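Local coordinates for putative uncharacterized protein (Mycobacterium avium, PDB 2Z6V) that probably transfers a sulfuryl group from the donor PAPS to an acceptor molecule, as other members of the sulfotransferase family do, at residues I110-P115 and L268-R273; P188-F193 and K248-S253; N196-G201 and M223-E228. All coordinates share one frame; numbering follows the deposited sequence.

Interaction 1: residues I110-P115 and L268-R273; sequences IVLGMP and LIWAHR. With PLM (palmitic acid), chain C.
Leu-112 and Trp-270 meet through two different first torsions. In Leu-112, CG sits between the backbone N and the carbonyl carbon (chi1 55°). In Trp-270, CG is turned anti to the backbone N (chi1 -167°). This brings Leu-112 CD1 over one face of the indole, 4.2 Å from the centroid of the five-membered ring, in a CH-pi contact. The second methyl of Leu-112, CD2, meets Leu-268 CD2 at 3.9 Å. The other face of the sheet carries Val-111 and Ile-269. Val-111 spreads its two methyls: CG2 packs on Ile-269 CB, and CG1 meets Ala-271 CB, each 4.0 Å away.

The backbones are joined by parallel-sheet bonds. Ile-269 N donates to Ile-110 O at 2.8 Å. Ile-269 O then accepts from Leu-112 N at 3.0 Å, and Leu-112 O accepts from Ala-271 N at 2.9 Å. The last of these is almost straight, 177° at the hydrogen. Beyond Leu-112 the strands part, and a water fills the role of the next direct bond. It accepts from Met-114 N and from Trp-270 NE1, in the indole plane, and donates to Ala-271 O at 2.6 Å.

Past the strand end, Arg-273 forms a salt bridge with Glu-411. Its side chain lies about 5 Å from a bound sulfate, probably from the crystallisation liquor. Strands 109-113 and 267-272 are neighbours in the five-stranded parallel sheet of order 2-3-1-4-5. The turn after Gly-113 probably corresponds to the 5'-phosphosulfate-binding loop that follows the first strand, as in other sulfotransferases.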
# COMPACT_ATOMS: atom_id res chain seq x y z
N ILE A 110 -4.50 10.80 -5.42
CA ILE A 110 -4.50 9.41 -4.95
C ILE A 110 -4.67 8.35 -6.03
O ILE A 110 -5.66 8.36 -6.77
CB ILE A 110 -5.61 9.20 -3.89
CG1 ILE A 110 -5.49 10.25 -2.79
CG2 ILE A 110 -5.50 7.80 -3.30
CD1 ILE A 110 -6.52 10.09 -1.67
N VAL A 111 -3.73 7.41 -6.10
CA VAL A 111 -3.78 6.32 -7.08
C VAL A 111 -4.39 5.06 -6.47
O VAL A 111 -3.95 4.60 -5.42
CB VAL A 111 -2.37 5.98 -7.62
CG1 VAL A 111 -2.45 4.83 -8.63
CG2 VAL A 111 -1.73 7.20 -8.25
N LEU A 112 -5.40 4.50 -7.13
CA LEU A 112 -6.08 3.32 -6.63
C LEU A 112 -6.41 2.35 -7.75
O LEU A 112 -6.18 2.64 -8.92
CB LEU A 112 -7.37 3.74 -5.91
CG LEU A 112 -8.34 4.60 -6.74
CD1 LEU A 112 -9.19 3.71 -7.64
CD2 LEU A 112 -9.24 5.40 -5.81
N GLY A 113 -6.96 1.19 -7.39
CA GLY A 113 -7.31 0.20 -8.39
C GLY A 113 -6.93 -1.19 -7.94
O GLY A 113 -6.90 -1.47 -6.74
N MET A 114 -6.64 -2.08 -8.88
CA MET A 114 -6.25 -3.44 -8.53
C MET A 114 -4.76 -3.46 -8.23
O MET A 114 -4.00 -2.57 -8.63
CB MET A 114 -6.47 -4.40 -9.69
CG MET A 114 -7.86 -4.46 -10.28
SD MET A 114 -7.91 -5.64 -11.67
CE MET A 114 -7.02 -4.70 -12.94
N PRO A 115 -4.31 -4.48 -7.47
CA PRO A 115 -2.87 -4.54 -7.19
C PRO A 115 -2.23 -5.13 -8.45
O PRO A 115 -2.92 -5.73 -9.28
CB PRO A 115 -2.80 -5.49 -5.99
CG PRO A 115 -3.97 -6.40 -6.22
CD PRO A 115 -5.06 -5.45 -6.66
N LEU A 268 -8.83 11.45 -7.75
CA LEU A 268 -8.63 10.03 -7.93
C LEU A 268 -8.06 9.54 -9.27
O LEU A 268 -8.69 9.69 -10.32
CB LEU A 268 -9.95 9.32 -7.66
CG LEU A 268 -10.67 9.72 -6.36
CD1 LEU A 268 -12.07 9.12 -6.35
CD2 LEU A 268 -9.88 9.24 -5.15
N ILE A 269 -6.87 8.96 -9.21
CA ILE A 269 -6.24 8.41 -10.39
C ILE A 269 -6.48 6.92 -10.33
O ILE A 269 -5.94 6.24 -9.46
CB ILE A 269 -4.71 8.65 -10.40
CG1 ILE A 269 -4.41 10.15 -10.42
CG2 ILE A 269 -4.09 7.97 -11.62
CD1 ILE A 269 -2.94 10.46 -10.37
N TRP A 270 -7.30 6.41 -11.23
CA TRP A 270 -7.61 4.98 -11.27
C TRP A 270 -6.59 4.32 -12.21
O TRP A 270 -6.51 4.67 -13.39
CB TRP A 270 -9.03 4.79 -11.81
CG TRP A 270 -9.61 3.42 -11.62
CD1 TRP A 270 -8.93 2.24 -11.53
CD2 TRP A 270 -11.00 3.07 -11.58
NE1 TRP A 270 -9.81 1.18 -11.43
CE2 TRP A 270 -11.09 1.67 -11.46
CE3 TRP A 270 -12.19 3.82 -11.63
CZ2 TRP A 270 -12.31 0.99 -11.40
CZ3 TRP A 270 -13.42 3.14 -11.57
CH2 TRP A 270 -13.46 1.74 -11.45
N ALA A 271 -5.81 3.38 -11.68
CA ALA A 271 -4.79 2.68 -12.47
C ALA A 271 -5.37 1.39 -13.07
O ALA A 271 -5.95 0.58 -12.35
CB ALA A 271 -3.59 2.35 -11.60
N HIS A 272 -5.20 1.22 -14.38
CA HIS A 272 -5.74 0.05 -15.07
C HIS A 272 -4.70 -0.86 -15.70
O HIS A 272 -3.59 -0.44 -16.03
CB HIS A 272 -6.71 0.49 -16.16
CG HIS A 272 -7.86 1.31 -15.66
ND1 HIS A 272 -8.88 0.77 -14.90
CD2 HIS A 272 -8.13 2.63 -15.79
CE1 HIS A 272 -9.73 1.73 -14.58
NE2 HIS A 272 -9.30 2.87 -15.10
N ARG A 273 -5.08 -2.12 -15.88
CA ARG A 273 -4.24 -3.12 -16.50
C ARG A 273 -5.05 -4.39 -16.70
O ARG A 273 -6.09 -4.57 -16.05
CB ARG A 273 -3.01 -3.43 -15.63
CG ARG A 273 -2.08 -4.46 -16.26
CD ARG A 273 -0.77 -4.60 -15.51
NE ARG A 273 0.13 -5.52 -16.21
CZ ARG A 273 1.36 -5.83 -15.80
NH1 ARG A 273 1.86 -5.30 -14.69
NH2 ARG A 273 2.10 -6.67 -16.51
C1 PLM C . -3.26 -9.84 1.05
O1 PLM C . -4.20 -10.67 1.12
O2 PLM C . -2.58 -9.43 2.02
C2 PLM C . -2.90 -9.29 -0.33
C3 PLM C . -4.15 -8.80 -1.07
C4 PLM C . -3.81 -8.12 -2.40
C5 PLM C . -2.92 -6.89 -2.19
C6 PLM C . -1.45 -7.27 -2.01
C7 PLM C . -0.65 -6.07 -1.50
C8 PLM C . -0.97 -5.80 -0.03
C9 PLM C . -1.06 -4.29 0.22
CA PLM C . 0.18 -3.56 -0.30
CB PLM C . -0.10 -2.07 -0.52
CC PLM C . -1.30 -1.89 -1.45
CD PLM C . -2.61 -2.08 -0.69
CE PLM C . -3.78 -2.43 -1.61
CF PLM C . -3.54 -3.79 -2.27
CG PLM C . -4.75 -4.24 -3.09
O HOH W 1 -7.63 -1.19 -11.53

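Interaction 2: residues P188-F193 and K248-S253; sequences PTEDMF and KMPSHS. With PLM (palmitic acid), chain C.
Thr-189 is linked to Lys-248 through a water, which lies 2.9 Å from Thr-189 O and accepts from Lys-248 N at 2.8 Å. The same water is close to Asp-191 OD1. Next, Glu-190 brings its CA against Lys-248 O in a CA-H...O contact. Its chi1 (-79°) sets CG beside the backbone N and against Met-249 CA. The bend at chi2 turns the carboxylate, with OE2 3.6 Å from atom CB of the palmitic acid.

Asp-191 makes both direct hydrogen bonds of the contact. Its N donates to Lys-248 O at 2.9 Å. Its OD2 accepts from His-252 NE2 at 2.6 Å through the anti lone pair. That bond is nearly straight and lies in the imidazole plane, while the carboxylate plane is turned 63° from the ring. His-252 ND1 is hydrogen-bonded to Tyr-227 OH.

Met-192 lies in the helix that runs on to residue 195. Its CB packs on Met-249 SD at 4.0 Å, and its bent chain carries CE toward Ser-251 OG.

Lys-248 NZ points elsewhere, to Thr-119, near a bound sulfate. Glu-190, Met-192, Met-249 and Pro-250 line the palmitic acid chain, an arrangement consistent with a sulfotransferase acceptor pocket, backed by a histidine-carboxylate hydrogen bond.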
# COMPACT_ATOMS: atom_id res chain seq x y z
N PRO A 188 8.75 6.66 -2.69
CA PRO A 188 7.32 6.55 -2.38
C PRO A 188 6.91 5.14 -1.97
O PRO A 188 7.46 4.16 -2.47
CB PRO A 188 6.66 6.98 -3.69
CG PRO A 188 7.63 7.97 -4.25
CD PRO A 188 8.95 7.27 -4.02
N THR A 189 5.96 5.04 -1.05
CA THR A 189 5.46 3.75 -0.59
C THR A 189 3.93 3.86 -0.53
O THR A 189 3.38 4.94 -0.75
CB THR A 189 6.01 3.37 0.81
OG1 THR A 189 5.78 1.98 1.06
CG2 THR A 189 5.33 4.20 1.90
N GLU A 190 3.25 2.75 -0.23
CA GLU A 190 1.79 2.76 -0.14
C GLU A 190 1.26 3.22 1.21
O GLU A 190 1.94 3.10 2.23
CB GLU A 190 1.21 1.38 -0.44
CG GLU A 190 1.15 1.06 -1.89
CD GLU A 190 2.29 0.19 -2.34
OE1 GLU A 190 3.45 0.42 -1.89
OE2 GLU A 190 2.02 -0.72 -3.15
N ASP A 191 0.03 3.72 1.21
CA ASP A 191 -0.59 4.18 2.44
C ASP A 191 -0.87 2.96 3.30
O ASP A 191 -1.24 3.08 4.47
CB ASP A 191 -1.90 4.92 2.15
CG ASP A 191 -1.69 6.16 1.30
OD1 ASP A 191 -0.63 6.81 1.45
OD2 ASP A 191 -2.59 6.49 0.49
N MET A 192 -0.66 1.79 2.71
CA MET A 192 -0.87 0.53 3.41
C MET A 192 -0.05 0.50 4.69
O MET A 192 -0.50 -0.01 5.71
CB MET A 192 -0.46 -0.64 2.51
CG MET A 192 -0.67 -2.02 3.12
SD MET A 192 -2.37 -2.31 3.64
CE MET A 192 -3.16 -2.70 2.14
N PHE A 193 1.15 1.08 4.64
CA PHE A 193 2.02 1.09 5.80
C PHE A 193 1.71 2.14 6.84
O PHE A 193 2.47 2.33 7.78
CB PHE A 193 3.47 1.15 5.33
CG PHE A 193 3.80 0.05 4.38
CD1 PHE A 193 3.74 -1.27 4.79
CD2 PHE A 193 4.03 0.33 3.03
CE1 PHE A 193 3.88 -2.31 3.88
CE2 PHE A 193 4.18 -0.70 2.11
CZ PHE A 193 4.10 -2.02 2.53
N LYS A 248 -0.74 6.64 -2.87
CA LYS A 248 -1.05 5.42 -3.58
C LYS A 248 -1.32 4.24 -2.65
O LYS A 248 -0.73 4.12 -1.58
CB LYS A 248 0.09 5.04 -4.54
CG LYS A 248 -0.16 3.73 -5.28
CD LYS A 248 0.83 3.49 -6.42
CE LYS A 248 2.18 3.02 -5.92
NZ LYS A 248 3.10 2.66 -7.05
N MET A 249 -2.23 3.37 -3.09
CA MET A 249 -2.60 2.14 -2.41
C MET A 249 -3.75 1.53 -3.18
O MET A 249 -4.84 2.10 -3.25
CB MET A 249 -3.05 2.38 -0.96
CG MET A 249 -3.44 1.07 -0.28
SD MET A 249 -3.85 1.18 1.47
CE MET A 249 -5.64 1.29 1.41
N PRO A 250 -3.52 0.36 -3.80
CA PRO A 250 -4.56 -0.32 -4.58
C PRO A 250 -5.91 -0.46 -3.87
O PRO A 250 -6.93 -0.05 -4.41
CB PRO A 250 -3.92 -1.67 -4.91
CG PRO A 250 -2.47 -1.31 -5.08
CD PRO A 250 -2.22 -0.33 -3.94
N SER A 251 -5.91 -1.02 -2.66
CA SER A 251 -7.16 -1.22 -1.93
C SER A 251 -7.91 0.06 -1.54
O SER A 251 -8.94 -0.01 -0.86
CB SER A 251 -6.95 -2.10 -0.68
OG SER A 251 -5.94 -1.59 0.16
N HIS A 252 -7.41 1.21 -1.96
CA HIS A 252 -8.13 2.46 -1.70
C HIS A 252 -9.43 2.29 -2.50
O HIS A 252 -10.47 2.84 -2.15
CB HIS A 252 -7.37 3.68 -2.24
CG HIS A 252 -6.45 4.32 -1.25
ND1 HIS A 252 -6.81 4.58 0.05
CD2 HIS A 252 -5.20 4.82 -1.40
CE1 HIS A 252 -5.83 5.22 0.66
NE2 HIS A 252 -4.84 5.38 -0.20
N SER A 253 -9.34 1.52 -3.58
CA SER A 253 -10.49 1.25 -4.44
C SER A 253 -11.56 0.51 -3.65
O SER A 253 -12.74 0.81 -3.75
CB SER A 253 -10.04 0.40 -5.63
OG SER A 253 -9.34 -0.75 -5.20
C1 PLM C . -3.26 -9.84 1.05
O1 PLM C . -4.20 -10.67 1.12
O2 PLM C . -2.58 -9.43 2.02
C2 PLM C . -2.90 -9.29 -0.33
C3 PLM C . -4.15 -8.80 -1.07
C4 PLM C . -3.81 -8.12 -2.40
C5 PLM C . -2.92 -6.89 -2.19
C6 PLM C . -1.45 -7.27 -2.01
C7 PLM C . -0.65 -6.07 -1.50
C8 PLM C . -0.97 -5.80 -0.03
C9 PLM C . -1.06 -4.29 0.22
CA PLM C . 0.18 -3.56 -0.30
CB PLM C . -0.10 -2.07 -0.52
CC PLM C . -1.30 -1.89 -1.45
CD PLM C . -2.61 -2.08 -0.69
CE PLM C . -3.78 -2.43 -1.61
CF PLM C . -3.54 -3.79 -2.27
CG PLM C . -4.75 -4.24 -3.09
O HOH W 2 1.18 6.76 -0.82

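Interaction 3: residues N196-G201 and M223-E228; sequences NQDFKG and MSSTYE
Hydrogen bonds to Asp-198 OD2 form the centre of this contact. Thr-226 OG1 donates to it at 2.8 Å, along the anti lone pair. Ser-225 OG donates at 3.0 Å from the syn side, 20° out of the carboxylate plane. The carboxylate reaches both hydroxyls because its CG is anti to the backbone N (chi1 -175°). Two donors on different sides of one oxygen should restrict how the group can rotate. The second oxygen, OD1, is taken by Arg-87 in a salt bridge and by Ser-50 in a hydrogen bond.

Lys-200 adds a further polar link. Its NZ donates to Ser-225 OG at 2.8 Å, so that hydroxyl both accepts and donates. NZ also bonds to Asp-222 O. Its salt bridge with Asp-198 OD2 is long, 4.0 Å.

The hydroxyls belong to the first turn of helix 224-238. The carboxylate lies beside this turn and ties the loop after helix 192-195 to it through side-chain hydroxyls, without capping the helix.

Packing contacts run alongside. Beyond CG the Lys-200 chain is extended and passes Thr-226, with CD 3.4 Å from Thr-226 OG1. Met-223 folds back through bends at chi2 and chi3. Its SD lies 4.1 Å from Lys-200 CB, and its CE rests against Lys-200 O. Met-223 also touches Ala-258 of helix 256-262.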
# COMPACT_ATOMS: atom_id res chain seq x y z
N ASN A 196 -1.86 -0.25 8.17
CA ASN A 196 -1.62 -1.44 8.97
C ASN A 196 -1.38 -1.08 10.43
O ASN A 196 -1.47 -1.94 11.31
CB ASN A 196 -0.45 -2.25 8.39
CG ASN A 196 0.88 -1.57 8.60
OD1 ASN A 196 0.95 -0.38 8.94
ND2 ASN A 196 1.96 -2.31 8.37
N GLN A 197 -1.11 0.20 10.70
CA GLN A 197 -0.89 0.66 12.07
C GLN A 197 -2.22 0.76 12.82
O GLN A 197 -2.25 1.05 14.03
CB GLN A 197 -0.20 2.02 12.08
CG GLN A 197 1.26 1.99 11.65
CD GLN A 197 1.84 3.38 11.46
OE1 GLN A 197 1.68 4.26 12.31
NE2 GLN A 197 2.53 3.58 10.34
N ASP A 198 -3.32 0.54 12.11
CA ASP A 198 -4.63 0.56 12.73
C ASP A 198 -5.20 -0.84 12.55
O ASP A 198 -6.38 -1.10 12.82
CB ASP A 198 -5.53 1.61 12.09
CG ASP A 198 -6.87 1.74 12.81
OD1 ASP A 198 -6.87 1.91 14.06
OD2 ASP A 198 -7.93 1.69 12.13
N PHE A 199 -4.35 -1.74 12.07
CA PHE A 199 -4.71 -3.13 11.83
C PHE A 199 -5.98 -3.34 11.02
O PHE A 199 -6.80 -4.20 11.32
CB PHE A 199 -4.74 -3.87 13.17
CG PHE A 199 -3.42 -3.84 13.88
CD1 PHE A 199 -3.15 -2.85 14.83
CD2 PHE A 199 -2.41 -4.73 13.53
CE1 PHE A 199 -1.89 -2.75 15.40
CE2 PHE A 199 -1.14 -4.63 14.10
CZ PHE A 199 -0.88 -3.64 15.04
N LYS A 200 -6.10 -2.53 9.98
CA LYS A 200 -7.20 -2.57 9.02
C LYS A 200 -6.56 -2.25 7.67
O LYS A 200 -6.80 -1.20 7.06
CB LYS A 200 -8.26 -1.52 9.36
CG LYS A 200 -9.00 -1.78 10.65
CD LYS A 200 -10.09 -0.75 10.85
CE LYS A 200 -10.78 -0.89 12.18
NZ LYS A 200 -11.64 0.29 12.40
N GLY A 201 -5.70 -3.18 7.25
CA GLY A 201 -4.98 -3.05 5.99
C GLY A 201 -4.86 -4.44 5.38
O GLY A 201 -4.56 -5.42 6.06
N MET A 223 -13.96 1.41 8.17
CA MET A 223 -12.70 1.99 7.76
C MET A 223 -12.45 3.46 8.11
O MET A 223 -11.38 4.01 7.82
CB MET A 223 -12.52 1.78 6.25
CG MET A 223 -12.50 0.30 5.84
SD MET A 223 -11.16 -0.65 6.61
CE MET A 223 -9.73 0.20 5.93
N SER A 224 -13.42 4.10 8.76
CA SER A 224 -13.28 5.51 9.10
C SER A 224 -12.11 5.81 10.04
O SER A 224 -11.37 6.77 9.82
CB SER A 224 -14.59 6.06 9.69
OG SER A 224 -14.88 5.49 10.96
N SER A 225 -11.94 5.01 11.09
CA SER A 225 -10.84 5.25 12.02
C SER A 225 -9.51 5.27 11.27
O SER A 225 -8.63 6.09 11.57
CB SER A 225 -10.81 4.15 13.09
OG SER A 225 -10.64 2.87 12.52
N THR A 226 -9.38 4.39 10.29
CA THR A 226 -8.16 4.26 9.51
C THR A 226 -7.87 5.48 8.64
O THR A 226 -6.77 6.04 8.68
CB THR A 226 -8.22 3.02 8.62
OG1 THR A 226 -8.61 1.89 9.41
CG2 THR A 226 -6.86 2.78 7.98
N TYR A 227 -8.84 5.88 7.83
CA TYR A 227 -8.62 7.03 6.97
C TYR A 227 -8.45 8.29 7.79
O TYR A 227 -7.68 9.18 7.42
CB TYR A 227 -9.75 7.18 5.94
CG TYR A 227 -9.54 6.26 4.76
CD1 TYR A 227 -9.98 4.94 4.79
CD2 TYR A 227 -8.81 6.69 3.65
CE1 TYR A 227 -9.68 4.06 3.75
CE2 TYR A 227 -8.51 5.82 2.60
CZ TYR A 227 -8.94 4.50 2.66
OH TYR A 227 -8.62 3.63 1.65
N GLU A 228 -9.14 8.37 8.93
CA GLU A 228 -9.02 9.54 9.79
C GLU A 228 -7.61 9.56 10.36
O GLU A 228 -7.03 10.63 10.58
CB GLU A 228 -10.05 9.50 10.91
CG GLU A 228 -11.40 10.07 10.51
CD GLU A 228 -12.52 9.54 11.38
OE1 GLU A 228 -12.30 9.42 12.61
OE2 GLU A 228 -13.61 9.23 10.83

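All three contacts are largely buried, but their chemistry differs. Interaction 1 is sheet core: regular backbone bonds and apolar side chains. Interaction 2 lies nearest the chain centre and mixes one backbone bond with a buried His-Asp pair and a wall against the palmitic acid. Interaction 3 lies among helices and rests on side-chain polar bonds. Interactions 1 and 2 share the sheet region: loop 248-253 follows strand 244-248, the neighbour of strand 109-113. They touch where Val-111 O meets Met-249 N, and both reach the palmitic acid. Helix 224-238 serves interaction 3 and also touches interaction 2, with Tyr-227 OH 2.6 Å from His-252 ND1. Interactions 1 and 3 do not touch.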